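GCN5-related N-acetyltransferase (Brucella abortus, PDB 7N1L) probably transfers an acyl group, most likely acetyl, to an amine, as members of the GCN5-related N-acetyltransferase family generally do. Local coordinates at residues L94-P97 against R102-Q105. Numbering follows the deposited sequence.
Sequences LPEP and RAGQ
R102, near the start of strand 101-111, folds back over the L94-P95 peptide, close to the turn of the antiparallel hairpin that strands 84-96 and 101-111 make in the mixed sheet of this GNAT domain. R102 CB lies 3.2 Å from L94 O, and the chain then turns about its CG-CD bond (chi3 72°), bringing one guanidinium face over L94 C and P95 N, each offset toward the rim of the group. R102 NH2 reaches the proline ring, 3.4 Å from P95 CD. Two carboxylates hold the guanidinium in this pose: D93 pairs with NE, and D71 of the second subunit forms a salt bridge to NH1, tying the hairpin to the dimer partner. P95 and R102 form a non-hydrogen-bonded pair; their side chains leave the backbone in diverging directions, and the bent arginine brings its end back to the proline. A103 comes next, in a hydrogen-bonded pair with L94. A103 N donates to L94 O at 2.8 Å, and A103 O accepts from L94 N at 2.9 Å, both bonds close to straight. A103 CB stands 4.1 Å from E96 CG; beyond that carbon the glutamate chain turns away, its OE1 taking a hydrogen bond from T99 N in the turn. At Q105 the extended side chain reaches back toward L94, and its NE2 bonds OE1 of Q105 in the second subunit. OE1 of this chain's own Q105 lies 3.4 Å from L94 CD1.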
ATOM      1  N   LEU A  94       6.813   2.382  -2.805  1.00 24.04           N
ATOM      2  CA  LEU A  94       6.889   1.028  -2.261  1.00 27.73           C
ATOM      3  C   LEU A  94       7.715   0.098  -3.138  1.00 27.05           C
ATOM      4  O   LEU A  94       7.779   0.274  -4.355  1.00 28.43           O
ATOM      5  CB  LEU A  94       5.498   0.413  -2.083  1.00 24.53           C
ATOM      6  CG  LEU A  94       4.595   1.070  -1.056  1.00 24.71           C
ATOM      7  CD1 LEU A  94       3.227   0.434  -1.074  1.00 25.07           C
ATOM      8  CD2 LEU A  94       5.217   0.976   0.335  1.00 28.42           C
ATOM      9  N   PRO A  95       8.360  -0.908  -2.555  1.00 31.25           N
ATOM     10  CA  PRO A  95       9.032  -1.904  -3.391  1.00 31.71           C
ATOM     11  C   PRO A  95       7.996  -2.690  -4.171  1.00 29.53           C
ATOM     12  O   PRO A  95       6.858  -2.849  -3.732  1.00 31.88           O
ATOM     13  CB  PRO A  95       9.784  -2.778  -2.380  1.00 29.62           C
ATOM     14  CG  PRO A  95       9.021  -2.633  -1.112  1.00 29.60           C
ATOM     15  CD  PRO A  95       8.533  -1.192  -1.116  1.00 31.66           C
ATOM     16  N   GLU A  96       8.381  -3.108  -5.378  1.00 29.66           N
ATOM     17  CA  GLU A  96       7.553  -3.925  -6.266  1.00 35.65           C
ATOM     18  C   GLU A  96       8.265  -5.255  -6.470  1.00 38.18           C
ATOM     19  O   GLU A  96       9.147  -5.372  -7.338  1.00 36.97           O
ATOM     20  CB  GLU A  96       7.306  -3.206  -7.592  1.00 35.40           C
ATOM     21  CG  GLU A  96       6.022  -3.615  -8.280  1.00 38.89           C
ATOM     22  CD  GLU A  96       6.012  -5.098  -8.627  1.00 44.47           C
ATOM     23  OE1 GLU A  96       6.708  -5.463  -9.610  1.00 43.50           O
ATOM     24  OE2 GLU A  96       5.328  -5.892  -7.910  1.00 40.89           O
ATOM     25  N   PRO A  97       7.931  -6.283  -5.688  1.00 37.42           N
ATOM     26  CA  PRO A  97       8.741  -7.512  -5.701  1.00 40.12           C
ATOM     27  C   PRO A  97       8.737  -8.270  -7.022  1.00 39.22           C
ATOM     28  O   PRO A  97       9.704  -8.982  -7.316  1.00 43.84           O
ATOM     29  CB  PRO A  97       8.106  -8.357  -4.585  1.00 36.37           C
ATOM     30  CG  PRO A  97       7.390  -7.392  -3.728  1.00 34.96           C
ATOM     31  CD  PRO A  97       6.878  -6.341  -4.663  1.00 36.11           C
ATOM     32  N   ARG A 102      10.256  -0.362  -8.185  1.00 30.06           N
ATOM     33  CA  ARG A 102       9.345   0.166  -7.182  1.00 33.48           C
ATOM     34  C   ARG A 102       8.020   0.514  -7.849  1.00 31.42           C
ATOM     35  O   ARG A 102       7.878   0.435  -9.069  1.00 31.60           O
ATOM     36  CB  ARG A 102       9.975   1.375  -6.454  1.00 28.84           C
ATOM     37  CG  ARG A 102      11.284   0.988  -5.674  1.00 32.37           C
ATOM     38  CD  ARG A 102      11.802   2.048  -4.674  1.00 30.26           C
ATOM     39  NE  ARG A 102      10.967   2.171  -3.479  1.00 29.27           N
ATOM     40  CZ  ARG A 102      11.137   1.488  -2.351  1.00 27.99           C
ATOM     41  NH1 ARG A 102      12.096   0.592  -2.225  1.00 31.75           N
ATOM     42  NH2 ARG A 102      10.336   1.730  -1.315  1.00 25.16           N
ATOM     43  N   ALA A 103       7.040   0.885  -7.030  1.00 29.93           N
ATOM     44  CA  ALA A 103       5.753   1.348  -7.515  1.00 31.43           C
ATOM     45  C   ALA A 103       5.217   2.396  -6.548  1.00 28.23           C
ATOM     46  O   ALA A 103       5.538   2.380  -5.359  1.00 26.32           O
ATOM     47  CB  ALA A 103       4.746   0.190  -7.657  1.00 30.03           C
ATOM     48  N   GLY A 104       4.418   3.333  -7.075  1.00 29.45           N
ATOM     49  CA  GLY A 104       3.726   4.303  -6.234  1.00 26.56           C
ATOM     50  C   GLY A 104       2.311   3.854  -5.901  1.00 27.42           C
ATOM     51  O   GLY A 104       1.637   3.217  -6.706  1.00 31.77           O
ATOM     52  N   GLN A 105       1.830   4.224  -4.719  1.00 25.04           N
ATOM     53  CA  GLN A 105       0.493   3.815  -4.303  1.00 25.70           C
ATOM     54  C   GLN A 105      -0.204   5.008  -3.674  1.00 26.89           C
ATOM     55  O   GLN A 105       0.346   5.631  -2.760  1.00 25.72           O
ATOM     56  CB  GLN A 105       0.537   2.641  -3.324  1.00 22.84           C
ATOM     57  CG  GLN A 105      -0.849   2.197  -2.797  1.00 27.32           C
ATOM     58  CD  GLN A 105      -0.752   1.014  -1.825  1.00 24.33           C
ATOM     59  OE1 GLN A 105       0.034   0.111  -2.046  1.00 21.04           O
ATOM     60  NE2 GLN A 105      -1.537   1.033  -0.752  1.00 23.21           N
TER